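Local structure of type IV secretion system protein DotB (Yersinia pseudotuberculosis IP 31758, 6GEF) at residues A39-T44 against V62-K67; N171-D176 against V180-K185; V288-C293 against M297-S302; A325-R330 against K396-M401. The protein probably hydrolyses ATP as a six-subunit AAA+ ATPase of the GSP E family that serves a type IVb secretion system. All coordinates share one frame; numbering follows the deposited sequence.

Contact 1: A39-T44 against V62-K67; sequences AQFKDT and VAISAK
Thr-44, on helix 38-50, and Ile-64 of segment 62-67 have the closest alpha carbons of the two segments, 8.3 Å apart, and side chains alone bridge that gap. The two meet tip to tip, with CG2 of Thr-44 lying 3.9 Å from CG2 of Ile-64. In Thr-44 this methyl is anti to the backbone N and points at the isoleucine, while the hydroxyl stays beside the backbone. There OG1 donates to Gln-40 O at 2.5 Å, a carbonyl that also receives Thr-44 N. Tyr-29 adds a further hydrogen bond to the same hydroxyl.

Phe-41, one turn earlier on the helix, crosses Ile-64 at about a right angle, and Ile-64 CD1 meets the ring at its edge, near the ring plane, 4.1 Å from CD1 of Phe-41. A branched isoleucine suits the place because one branch serves threonine and the chain end serves both partners. Ile-56 and Ile-58 of strand 53-59 and Phe-48 also pack on it, placing the helix against the antiparallel sheet. With no hydrogen bond between the segments, the cohesion is that of buried hydrocarbon, and the threonine can take part because Gln-40 O and Tyr-29 engage its hydroxyl, leaving the methyl for the isoleucine.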
loop_
_atom_site.group_PDB
_atom_site.type_symbol
_atom_site.label_atom_id
_atom_site.label_comp_id
_atom_site.label_asym_id
_atom_site.label_seq_id
_atom_site.Cartn_x
_atom_site.Cartn_y
_atom_site.Cartn_z
ATOM N N ALA A 39 -7.260 40.307 -34.368
ATOM C CA ALA A 39 -8.030 40.290 -35.600
ATOM C C ALA A 39 -7.224 39.655 -36.738
ATOM O O ALA A 39 -7.776 38.904 -37.550
ATOM C CB ALA A 39 -8.482 41.686 -35.963
ATOM N N GLN A 40 -5.921 39.957 -36.821
ATOM C CA GLN A 40 -5.090 39.395 -37.849
ATOM C C GLN A 40 -4.659 37.970 -37.553
ATOM O O GLN A 40 -4.353 37.200 -38.474
ATOM C CB GLN A 40 -3.862 40.267 -38.101
ATOM C CG GLN A 40 -3.226 40.796 -36.862
ATOM C CD GLN A 40 -2.336 42.017 -37.104
ATOM O OE1 GLN A 40 -1.767 42.559 -36.157
ATOM N NE2 GLN A 40 -2.218 42.469 -38.394
ATOM N N PHE A 41 -4.637 37.573 -36.297
ATOM C CA PHE A 41 -4.568 36.143 -35.960
ATOM C C PHE A 41 -5.814 35.392 -36.411
ATOM O O PHE A 41 -5.718 34.341 -37.039
ATOM C CB PHE A 41 -4.353 35.969 -34.453
ATOM C CG PHE A 41 -4.268 34.542 -34.022
ATOM C CD1 PHE A 41 -3.356 33.658 -34.591
ATOM C CD2 PHE A 41 -5.078 34.071 -33.013
ATOM C CE1 PHE A 41 -3.309 32.345 -34.182
ATOM C CE2 PHE A 41 -5.028 32.731 -32.604
ATOM C CZ PHE A 41 -4.147 31.883 -33.187
ATOM N N LYS A 42 -6.983 35.939 -36.120
ATOM C CA LYS A 42 -8.236 35.333 -36.609
ATOM C C LYS A 42 -8.244 35.259 -38.139
ATOM O O LYS A 42 -8.708 34.280 -38.698
ATOM C CB LYS A 42 -9.436 36.143 -36.102
ATOM C CG LYS A 42 -9.572 36.128 -34.590
ATOM C CD LYS A 42 -10.873 36.791 -34.150
ATOM C CE LYS A 42 -11.423 36.154 -32.877
ATOM N NZ LYS A 42 -12.213 37.141 -32.083
ATOM N N ASP A 43 -7.714 36.291 -38.799
ATOM C CA ASP A 43 -7.590 36.251 -40.247
ATOM C C ASP A 43 -6.573 35.244 -40.701
ATOM O O ASP A 43 -6.662 34.738 -41.829
ATOM C CB ASP A 43 -7.282 37.654 -40.795
ATOM C CG ASP A 43 -8.432 38.635 -40.560
ATOM O OD1 ASP A 43 -9.439 38.278 -39.855
ATOM O OD2 ASP A 43 -8.300 39.761 -41.069
ATOM N N THR A 44 -5.560 34.963 -39.888
ATOM C CA THR A 44 -4.600 33.903 -40.205
ATOM C C THR A 44 -5.266 32.545 -40.122
ATOM O O THR A 44 -5.032 31.694 -40.986
ATOM C CB THR A 44 -3.379 34.006 -39.287
ATOM O OG1 THR A 44 -2.875 35.348 -39.311
ATOM C CG2 THR A 44 -2.293 33.039 -39.734
ATOM N N VAL A 62 9.574 30.159 -35.829
ATOM C CA VAL A 62 9.031 29.795 -37.135
ATOM C C VAL A 62 7.752 30.596 -37.370
ATOM O O VAL A 62 7.073 31.008 -36.423
ATOM C CB VAL A 62 8.754 28.275 -37.245
ATOM C CG1 VAL A 62 7.508 27.904 -36.475
ATOM C CG2 VAL A 62 8.619 27.870 -38.689
ATOM N N ALA A 63 7.429 30.808 -38.636
ATOM C CA ALA A 63 6.150 31.404 -38.993
ATOM C C ALA A 63 4.993 30.478 -38.615
ATOM O O ALA A 63 5.154 29.280 -38.532
ATOM C CB ALA A 63 6.108 31.722 -40.475
ATOM N N ILE A 64 3.827 31.068 -38.391
ATOM C CA ILE A 64 2.626 30.316 -38.145
ATOM C C ILE A 64 2.471 29.232 -39.208
ATOM O O ILE A 64 2.362 29.534 -40.371
ATOM C CB ILE A 64 1.384 31.206 -38.030
ATOM C CG1 ILE A 64 1.418 32.025 -36.764
ATOM C CG2 ILE A 64 0.104 30.397 -38.103
ATOM C CD1 ILE A 64 0.160 32.866 -36.550
ATOM N N SER A 65 2.409 27.970 -38.777
ATOM C CA SER A 65 2.374 26.831 -39.664
ATOM C C SER A 65 1.115 26.024 -39.424
ATOM O O SER A 65 0.552 26.036 -38.321
ATOM C CB SER A 65 3.601 25.931 -39.438
ATOM O OG SER A 65 4.807 26.644 -39.533
ATOM N N ALA A 66 0.667 25.344 -40.476
ATOM C CA ALA A 66 -0.531 24.516 -40.394
ATOM C C ALA A 66 -0.280 23.226 -41.169
ATOM O O ALA A 66 0.454 23.211 -42.159
ATOM C CB ALA A 66 -1.749 25.234 -40.946
ATOM N N LYS A 67 -0.902 22.150 -40.717
ATOM C CA LYS A 67 -0.971 20.914 -41.461
ATOM C C LYS A 67 -2.187 20.963 -42.394
ATOM O O LYS A 67 -3.255 20.466 -42.104
ATOM C CB LYS A 67 -1.031 19.715 -40.505
ATOM C CG LYS A 67 0.297 19.389 -39.871
ATOM C CD LYS A 67 0.247 18.073 -39.152
ATOM C CE LYS A 67 1.591 17.697 -38.535
ATOM N NZ LYS A 67 1.414 16.506 -37.660
#

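Contact 2: N171-D176 against V180-K185; sequences NQMCPD and VMVAGK
Met-173 and Val-180 interlock where the chain leaves helix 167-172 and returns as strand 179-183, their alpha carbons 6.3 Å apart. The principal bump is the methionine methyl. The side chain runs out extended and then bends at its last torsion (chi3 71°), which brings CE over the hollow between two valines two residues apart on the strand. CE lies 3.7 Å from CG1 of Val-180 and equally 3.7 Å from CG1 of Val-182, and the methionine crosses both valines at about a right angle. A long, flexible side chain suits this task, since CB of Met-173 leaves the backbone across rather than at the strand.

The second bump belongs to the strand. CG2 of Val-180 enters the notch formed by the turn after the helix, 3.3 Å from the carbonyl O of Met-173 and 3.5 Å from CD of Pro-175. The proline ring, met obliquely through CG and CD, supplies a stiff apolar wall. Valine's fork thus works on two fronts: CG1, anti to the backbone N, supports the methionine methyl, while CG2 fills the bend in the chain.

Two residues beyond Val-182 comes Gly-184, the first glycine of a sequence consistent with a P-loop (Walker A). Its backbone angles would press a beta carbon against the preceding carbonyl, which suits glycine. Ile-197 of helix 187-203 and Phe-322 and Met-324 of strand 320-330 surround Met-173, whereas Met-181 turns to the other side of the sheet, toward Val-296 and Leu-300 of helix 293-302.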
loop_
_atom_site.group_PDB
_atom_site.type_symbol
_atom_site.label_atom_id
_atom_site.label_comp_id
_atom_site.label_asym_id
_atom_site.label_seq_id
_atom_site.Cartn_x
_atom_site.Cartn_y
_atom_site.Cartn_z
ATOM N N ASN A 171 -24.636 -0.322 -45.138
ATOM C CA ASN A 171 -25.674 -1.285 -44.791
ATOM C C ASN A 171 -25.080 -2.558 -44.199
ATOM O O ASN A 171 -25.608 -3.103 -43.229
ATOM C CB ASN A 171 -26.521 -1.600 -46.022
ATOM C CG ASN A 171 -27.414 -0.440 -46.424
ATOM O OD1 ASN A 171 -27.737 0.436 -45.618
ATOM N ND2 ASN A 171 -27.802 -0.421 -47.694
ATOM N N GLN A 172 -23.985 -3.038 -44.770
ATOM C CA GLN A 172 -23.252 -4.141 -44.166
ATOM C C GLN A 172 -22.758 -3.782 -42.766
ATOM O O GLN A 172 -22.719 -4.621 -41.859
ATOM C CB GLN A 172 -22.084 -4.582 -45.033
ATOM C CG GLN A 172 -22.473 -5.056 -46.425
ATOM C CD GLN A 172 -21.278 -5.567 -47.209
ATOM O OE1 GLN A 172 -20.334 -6.118 -46.667
ATOM N NE2 GLN A 172 -21.321 -5.393 -48.517
ATOM N N MET A 173 -22.411 -2.509 -42.570
ATOM C CA MET A 173 -21.828 -2.055 -41.304
ATOM C C MET A 173 -22.884 -1.648 -40.257
ATOM O O MET A 173 -22.536 -1.168 -39.211
ATOM C CB MET A 173 -20.877 -0.890 -41.564
ATOM C CG MET A 173 -19.647 -1.269 -42.360
ATOM S SD MET A 173 -18.482 0.086 -42.563
ATOM C CE MET A 173 -17.848 0.216 -40.879
ATOM N N CYS A 174 -24.167 -1.885 -40.566
ATOM C CA CYS A 174 -25.251 -1.602 -39.649
ATOM C C CYS A 174 -26.036 -2.865 -39.313
ATOM O O CYS A 174 -27.221 -2.970 -39.628
ATOM C CB CYS A 174 -26.194 -0.537 -40.246
ATOM S SG CYS A 174 -25.400 1.040 -40.585
ATOM N N PRO A 175 -25.386 -3.828 -38.665
ATOM C CA PRO A 175 -26.149 -4.928 -38.056
ATOM C C PRO A 175 -26.915 -4.426 -36.843
ATOM O O PRO A 175 -26.463 -3.553 -36.110
ATOM C CB PRO A 175 -25.061 -5.937 -37.650
ATOM C CG PRO A 175 -23.821 -5.093 -37.494
ATOM C CD PRO A 175 -23.927 -3.998 -38.510
ATOM N N ASP A 176 -28.080 -5.006 -36.596
ATOM C CA ASP A 176 -28.792 -4.819 -35.345
ATOM C C ASP A 176 -28.145 -5.575 -34.200
ATOM O O ASP A 176 -28.744 -5.622 -33.105
ATOM C CB ASP A 176 -30.266 -5.227 -35.518
ATOM C CG ASP A 176 -30.409 -6.697 -35.819
ATOM O OD1 ASP A 176 -29.382 -7.455 -35.839
ATOM O OD2 ASP A 176 -31.592 -7.123 -35.978
ATOM N N VAL A 180 -19.307 -3.867 -34.772
ATOM C CA VAL A 180 -18.662 -3.328 -35.955
ATOM C C VAL A 180 -17.414 -2.569 -35.507
ATOM O O VAL A 180 -17.494 -1.679 -34.655
ATOM C CB VAL A 180 -19.616 -2.395 -36.716
ATOM C CG1 VAL A 180 -18.957 -1.875 -37.995
ATOM C CG2 VAL A 180 -20.913 -3.122 -37.046
ATOM N N MET A 181 -16.274 -2.923 -36.094
ATOM C CA MET A 181 -14.993 -2.346 -35.729
ATOM C C MET A 181 -14.396 -1.697 -36.986
ATOM O O MET A 181 -14.342 -2.328 -38.050
ATOM C CB MET A 181 -14.032 -3.410 -35.203
ATOM C CG MET A 181 -14.568 -4.140 -33.982
ATOM S SD MET A 181 -13.891 -5.811 -33.719
ATOM C CE MET A 181 -12.210 -5.447 -33.450
ATOM N N VAL A 182 -13.933 -0.455 -36.852
ATOM C CA VAL A 182 -13.099 0.191 -37.828
ATOM C C VAL A 182 -11.721 0.369 -37.189
ATOM O O VAL A 182 -11.581 0.957 -36.135
ATOM C CB VAL A 182 -13.660 1.543 -38.319
ATOM C CG1 VAL A 182 -15.151 1.392 -38.623
ATOM C CG2 VAL A 182 -13.449 2.610 -37.301
ATOM N N ALA A 183 -10.682 -0.132 -37.858
ATOM C CA ALA A 183 -9.329 -0.127 -37.380
ATOM C C ALA A 183 -8.504 0.914 -38.131
ATOM O O ALA A 183 -8.909 1.458 -39.153
ATOM C CB ALA A 183 -8.697 -1.500 -37.533
ATOM N N GLY A 184 -7.324 1.200 -37.574
ATOM C CA GLY A 184 -6.392 2.099 -38.187
ATOM C C GLY A 184 -5.418 2.661 -37.191
ATOM O O GLY A 184 -5.656 2.665 -35.992
ATOM N N LYS A 185 -4.290 3.147 -37.720
ATOM C CA LYS A 185 -3.335 3.906 -36.911
ATOM C C LYS A 185 -3.796 5.322 -36.658
ATOM O O LYS A 185 -3.651 5.834 -35.541
ATOM C CB LYS A 185 -1.963 3.868 -37.557
ATOM C CG LYS A 185 -1.779 4.901 -38.665
ATOM C CD LYS A 185 -0.530 4.678 -39.506
ATOM C CE LYS A 185 0.021 5.990 -40.060
ATOM N NZ LYS A 185 1.418 5.819 -40.569
#

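Contact 3: V288-C293 against M297-S302; sequences VHSQNC and MRRLIS
Val-288, the last residue of strand 284-288, sets its CG1 against CD2 of Leu-300 at 3.8 Å, the two side chains crossing at about a right angle; apolar residues suit this buried junction, where Met-181 of strand 179-183 packs on both. His-289 follows at the centre of an inverse gamma turn, marked by a weak bond from Ser-290 N to Val-288 O. Its CB lies 3.9 Å from NH1 of Arg-299, while the imidazole leads away and touches the residues of the probable P-loop. This histidine is consistent with the His box of secretion ATPases.

The carbonyl O of His-289 lies oblique to the guanidinium of Arg-299, 3.6 Å from NH1 and not hydrogen-bonded to it. Arg-299, with CG anti to its backbone N (chi1 168°) and a bend at chi2, runs its hydrocarbon part along the loop; its NE makes a salt bridge with Asp-315 of a neighbouring subunit. Next, Ser-290 places OG 3.5 Å from CB of Arg-299, a small side chain that lets the helix lie close. Asn-292 occupies the N-cap position of helix 293-302, and Cys-293 O accepts Met-297 N at 2.9 Å as an i to i+4 bond in the first turn, although that oxygen's place is less sure.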
loop_
_atom_site.group_PDB
_atom_site.type_symbol
_atom_site.label_atom_id
_atom_site.label_comp_id
_atom_site.label_asym_id
_atom_site.label_seq_id
_atom_site.Cartn_x
_atom_site.Cartn_y
_atom_site.Cartn_z
ATOM N N VAL A 288 -10.219 0.241 -33.205
ATOM C CA VAL A 288 -9.055 -0.617 -32.853
ATOM C C VAL A 288 -7.845 0.013 -33.549
ATOM O O VAL A 288 -7.894 0.384 -34.717
ATOM C CB VAL A 288 -9.211 -2.085 -33.275
ATOM C CG1 VAL A 288 -8.585 -2.978 -32.261
ATOM C CG2 VAL A 288 -10.674 -2.470 -33.410
ATOM N N HIS A 289 -6.736 0.107 -32.806
ATOM C CA HIS A 289 -5.474 0.563 -33.325
ATOM C C HIS A 289 -4.724 -0.647 -33.943
ATOM O O HIS A 289 -3.878 -1.286 -33.320
ATOM C CB HIS A 289 -4.659 1.237 -32.244
ATOM C CG HIS A 289 -5.158 2.586 -31.858
ATOM N ND1 HIS A 289 -6.324 3.131 -32.358
ATOM C CD2 HIS A 289 -4.675 3.496 -30.979
ATOM C CE1 HIS A 289 -6.537 4.318 -31.813
ATOM N NE2 HIS A 289 -5.555 4.566 -30.976
ATOM N N SER A 290 -5.098 -0.957 -35.181
ATOM C CA SER A 290 -4.416 -1.964 -35.950
ATOM C C SER A 290 -4.398 -1.599 -37.417
ATOM O O SER A 290 -5.229 -0.825 -37.869
ATOM C CB SER A 290 -5.086 -3.356 -35.743
ATOM O OG SER A 290 -4.684 -3.964 -34.550
ATOM N N GLN A 291 -3.475 -2.216 -38.151
ATOM C CA GLN A 291 -3.281 -1.870 -39.555
ATOM C C GLN A 291 -4.311 -2.499 -40.466
ATOM O O GLN A 291 -4.705 -1.888 -41.460
ATOM C CB GLN A 291 -1.858 -2.225 -39.998
ATOM C CG GLN A 291 -0.814 -1.185 -39.628
ATOM C CD GLN A 291 0.509 -1.419 -40.314
ATOM O OE1 GLN A 291 0.585 -2.000 -41.425
ATOM N NE2 GLN A 291 1.588 -0.942 -39.651
ATOM N N ASN A 292 -4.735 -3.717 -40.179
ATOM C CA ASN A 292 -5.631 -4.468 -41.066
ATOM C C ASN A 292 -6.321 -5.533 -40.253
ATOM O O ASN A 292 -5.944 -5.846 -39.125
ATOM C CB ASN A 292 -4.881 -5.078 -42.247
ATOM C CG ASN A 292 -3.975 -6.222 -41.825
ATOM O OD1 ASN A 292 -3.005 -6.093 -41.121
ATOM N ND2 ASN A 292 -4.364 -7.426 -42.293
ATOM N N CYS A 293 -7.341 -6.147 -40.858
ATOM C CA CYS A 293 -8.297 -6.972 -40.115
ATOM C C CYS A 293 -7.617 -8.120 -39.344
ATOM O O CYS A 293 -7.725 -8.222 -38.137
ATOM C CB CYS A 293 -9.373 -7.504 -41.012
ATOM S SG CYS A 293 -10.082 -6.311 -42.158
ATOM N N MET A 297 -7.735 -8.793 -35.287
ATOM C CA MET A 297 -7.957 -10.087 -34.646
ATOM C C MET A 297 -6.794 -10.446 -33.735
ATOM O O MET A 297 -6.957 -10.661 -32.532
ATOM C CB MET A 297 -8.180 -11.166 -35.695
ATOM C CG MET A 297 -9.483 -11.943 -35.522
ATOM S SD MET A 297 -10.927 -10.914 -35.671
ATOM C CE MET A 297 -12.187 -12.250 -35.616
ATOM N N ARG A 298 -5.586 -10.527 -34.289
ATOM C CA ARG A 298 -4.397 -10.766 -33.489
ATOM C C ARG A 298 -4.361 -9.879 -32.206
ATOM O O ARG A 298 -4.156 -10.382 -31.121
ATOM C CB ARG A 298 -3.138 -10.455 -34.325
ATOM C CG ARG A 298 -2.706 -11.533 -35.243
ATOM C CD ARG A 298 -2.331 -12.781 -34.447
ATOM N NE ARG A 298 -0.936 -13.166 -34.527
ATOM C CZ ARG A 298 -0.279 -13.418 -35.652
ATOM N NH1 ARG A 298 -0.863 -13.207 -36.849
ATOM N NH2 ARG A 298 0.994 -13.860 -35.576
ATOM N N ARG A 299 -4.640 -8.587 -32.380
ATOM C CA ARG A 299 -4.431 -7.665 -31.307
ATOM C C ARG A 299 -5.445 -7.897 -30.198
ATOM O O ARG A 299 -5.110 -7.915 -29.001
ATOM C CB ARG A 299 -4.508 -6.214 -31.827
ATOM C CG ARG A 299 -4.598 -5.144 -30.727
ATOM C CD ARG A 299 -3.504 -4.107 -30.879
ATOM N NE ARG A 299 -3.277 -3.368 -29.664
ATOM C CZ ARG A 299 -3.968 -2.312 -29.253
ATOM N NH1 ARG A 299 -5.013 -1.876 -29.977
ATOM N NH2 ARG A 299 -3.642 -1.711 -28.108
ATOM N N LEU A 300 -6.718 -8.013 -30.556
ATOM C CA LEU A 300 -7.745 -8.297 -29.559
ATOM C C LEU A 300 -7.479 -9.618 -28.879
ATOM O O LEU A 300 -7.647 -9.738 -27.651
ATOM C CB LEU A 300 -9.131 -8.273 -30.205
ATOM C CG LEU A 300 -9.589 -6.966 -30.842
ATOM C CD1 LEU A 300 -10.981 -7.152 -31.395
ATOM C CD2 LEU A 300 -9.448 -5.832 -29.834
ATOM N N ILE A 301 -7.091 -10.646 -29.636
ATOM C CA ILE A 301 -6.832 -11.954 -29.037
ATOM C C ILE A 301 -5.675 -11.893 -28.052
ATOM O O ILE A 301 -5.693 -12.586 -27.039
ATOM C CB ILE A 301 -6.600 -13.001 -30.155
ATOM C CG1 ILE A 301 -7.936 -13.417 -30.777
ATOM C CG2 ILE A 301 -5.819 -14.209 -29.654
ATOM C CD1 ILE A 301 -7.758 -14.119 -32.109
ATOM N N SER A 302 -4.663 -11.072 -28.351
ATOM C CA SER A 302 -3.470 -11.027 -27.515
ATOM C C SER A 302 -3.810 -10.655 -26.062
ATOM O O SER A 302 -3.142 -11.087 -25.145
ATOM C CB SER A 302 -2.447 -10.071 -28.099
ATOM O OG SER A 302 -2.907 -8.728 -28.042
#

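Contact 4: A325-R330 against K396-M401; sequences AQTLVR and KRLSMM
Strand 320-330 of the mixed ATPase sheet receives the C-terminal helix 392-400 here, with Leu-398 resting on Thr-327 and Val-329. The leucine methyl CD1 does the touching. It lies 3.8 Å from CG2 of Thr-327, and the two side chains slide past each other in opposite directions rather than meeting end on. Leu-398 reaches the strand because its CG is anti to the backbone N (chi1 177°), which extends the branch away from the helix. The same CD1 meets CG1 of Val-329 more loosely, at 4.3 Å, and the alpha carbons of Val-329 and Leu-398 are 7.7 Å apart.

Residues 327 and 329 lie on one face of the strand because they are two positions apart, and beta-branched side chains suit an extended backbone. This is a helix laid across a beta-sheet of the P-loop NTPase fold: strand 320-330 pairs in parallel with 179-183 and antiparallel with 336-344. Ala-339 of that last strand, together with Phe-377 and Ala-381 of helix 377-386, adds to the apolar surround of Leu-398. Gln-326, by contrast, is hydrogen-bonded to Thr-193 of helix 187-203.

Near the end of helix 392-400, Met-401 brings its SD to 4.5 Å from OG1 of Thr-327, a loose approach at the margin of the contact. The long, unbranched methionine also packs on Phe-377, which lies against Leu-398 as well, and on Gln-291 in the loop after strand 284-288.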
loop_
_atom_site.group_PDB
_atom_site.type_symbol
_atom_site.label_atom_id
_atom_site.label_comp_id
_atom_site.label_asym_id
_atom_site.label_seq_id
_atom_site.Cartn_x
_atom_site.Cartn_y
_atom_site.Cartn_z
ATOM N N ALA A 325 -10.406 -1.949 -41.472
ATOM C CA ALA A 325 -9.203 -1.111 -41.380
ATOM C C ALA A 325 -9.205 -0.065 -42.484
ATOM O O ALA A 325 -9.602 -0.339 -43.603
ATOM C CB ALA A 325 -7.946 -1.970 -41.488
ATOM N N GLN A 326 -8.774 1.137 -42.132
ATOM C CA GLN A 326 -8.617 2.231 -43.087
ATOM C C GLN A 326 -7.353 2.978 -42.836
ATOM O O GLN A 326 -6.926 3.130 -41.695
ATOM C CB GLN A 326 -9.795 3.202 -43.013
ATOM C CG GLN A 326 -10.100 3.678 -41.587
ATOM C CD GLN A 326 -11.424 4.392 -41.504
ATOM O OE1 GLN A 326 -12.272 4.258 -42.390
ATOM N NE2 GLN A 326 -11.630 5.106 -40.434
ATOM N N THR A 327 -6.680 3.371 -43.918
ATOM C CA THR A 327 -5.470 4.193 -43.841
ATOM C C THR A 327 -5.580 5.322 -44.851
ATOM O O THR A 327 -6.313 5.236 -45.831
ATOM C CB THR A 327 -4.221 3.336 -44.107
ATOM O OG1 THR A 327 -3.040 4.064 -43.780
ATOM C CG2 THR A 327 -4.113 2.953 -45.567
ATOM N N LEU A 328 -4.802 6.358 -44.619
ATOM C CA LEU A 328 -4.778 7.543 -45.478
ATOM C C LEU A 328 -3.605 7.489 -46.423
ATOM O O LEU A 328 -2.476 7.307 -45.996
ATOM C CB LEU A 328 -4.720 8.829 -44.629
ATOM C CG LEU A 328 -6.015 9.299 -43.979
ATOM C CD1 LEU A 328 -5.822 10.681 -43.413
ATOM C CD2 LEU A 328 -7.162 9.191 -44.983
ATOM N N VAL A 329 -3.880 7.609 -47.716
ATOM C CA VAL A 329 -2.856 7.582 -48.757
ATOM C C VAL A 329 -2.946 8.876 -49.573
ATOM O O VAL A 329 -3.889 9.672 -49.457
ATOM C CB VAL A 329 -3.016 6.338 -49.656
ATOM C CG1 VAL A 329 -2.827 5.068 -48.830
ATOM C CG2 VAL A 329 -4.318 6.345 -50.369
ATOM N N ARG A 330 -1.937 9.105 -50.390
ATOM C CA ARG A 330 -1.736 10.364 -51.088
ATOM C C ARG A 330 -2.266 10.231 -52.504
ATOM O O ARG A 330 -1.801 9.365 -53.293
ATOM C CB ARG A 330 -0.237 10.697 -51.148
ATOM C CG ARG A 330 0.067 12.144 -51.467
ATOM C CD ARG A 330 0.597 12.892 -50.262
ATOM N NE ARG A 330 -0.155 14.125 -49.988
ATOM C CZ ARG A 330 -0.293 14.656 -48.772
ATOM N NH1 ARG A 330 0.306 14.114 -47.687
ATOM N NH2 ARG A 330 -1.009 15.775 -48.639
ATOM N N LYS A 396 1.505 0.188 -54.421
ATOM C CA LYS A 396 2.289 -0.923 -53.903
ATOM C C LYS A 396 2.346 -0.910 -52.366
ATOM O O LYS A 396 2.032 -1.909 -51.731
ATOM C CB LYS A 396 3.696 -0.896 -54.500
ATOM C CG LYS A 396 4.727 -1.750 -53.761
ATOM C CD LYS A 396 6.129 -1.451 -54.248
ATOM C CE LYS A 396 7.057 -2.612 -53.919
ATOM N NZ LYS A 396 6.843 -3.773 -54.832
ATOM N N ARG A 397 2.709 0.229 -51.807
ATOM C CA ARG A 397 2.767 0.342 -50.351
ATOM C C ARG A 397 1.424 0.039 -49.733
ATOM O O ARG A 397 1.354 -0.532 -48.630
ATOM C CB ARG A 397 3.271 1.723 -49.938
ATOM C CG ARG A 397 4.739 1.952 -50.336
ATOM C CD ARG A 397 5.327 3.099 -49.500
ATOM N NE ARG A 397 4.676 4.402 -49.756
ATOM C CZ ARG A 397 4.831 5.121 -50.877
ATOM N NH1 ARG A 397 5.654 4.672 -51.842
ATOM N NH2 ARG A 397 4.180 6.254 -51.012
ATOM N N LEU A 398 0.328 0.441 -50.361
ATOM C CA LEU A 398 -1.007 0.146 -49.839
ATOM C C LEU A 398 -1.299 -1.362 -49.861
ATOM O O LEU A 398 -1.854 -1.902 -48.922
ATOM C CB LEU A 398 -2.059 0.925 -50.610
ATOM C CG LEU A 398 -3.515 0.661 -50.228
ATOM C CD1 LEU A 398 -3.724 0.824 -48.742
ATOM C CD2 LEU A 398 -4.487 1.507 -50.997
ATOM N N SER A 399 -0.914 -2.030 -50.946
ATOM C CA SER A 399 -1.027 -3.481 -50.986
ATOM C C SER A 399 -0.173 -4.155 -49.903
ATOM O O SER A 399 -0.571 -5.186 -49.361
ATOM C CB SER A 399 -0.642 -4.006 -52.368
ATOM O OG SER A 399 0.758 -3.886 -52.585
ATOM N N MET A 400 0.971 -3.554 -49.580
ATOM C CA MET A 400 1.788 -4.077 -48.483
ATOM C C MET A 400 1.091 -4.006 -47.134
ATOM O O MET A 400 1.359 -4.781 -46.256
ATOM C CB MET A 400 3.132 -3.334 -48.433
ATOM C CG MET A 400 4.043 -3.539 -49.612
ATOM S SD MET A 400 3.909 -5.217 -50.299
ATOM C CE MET A 400 4.917 -6.124 -49.108
ATOM N N MET A 401 0.163 -3.068 -46.983
ATOM C CA MET A 401 -0.400 -2.763 -45.661
ATOM C C MET A 401 -0.976 -4.023 -45.014
ATOM O O MET A 401 -0.945 -4.142 -43.795
ATOM C CB MET A 401 -1.446 -1.664 -45.761
ATOM C CG MET A 401 -0.873 -0.302 -46.060
ATOM S SD MET A 401 -0.328 0.561 -44.548
ATOM C CE MET A 401 1.384 -0.020 -44.517
#

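Contacts 1, 2 and 3 are buried, whereas contact 4 is partly open and touches no other subunit. Contact 1 belongs to the six-stranded antiparallel sheet, its centre 37 Å from that of contact 2 and on the opposite side of the chain's centre. The other three gather on the ATPase sheet. Contacts 2 and 4 use neighbouring strands of it, joined by a probable hydrogen bond from Gln-326 N to Ala-183 O (3.0 Å); a second probable bond runs from Gly-184 N to Val-288 O of contact 3. Contacts 1, 2 and 4 join their segments without hydrogen bonds. Contacts 1 and 3 both reach a neighbouring subunit, but in contact 3 a touching residue, Arg-299, makes the salt bridge.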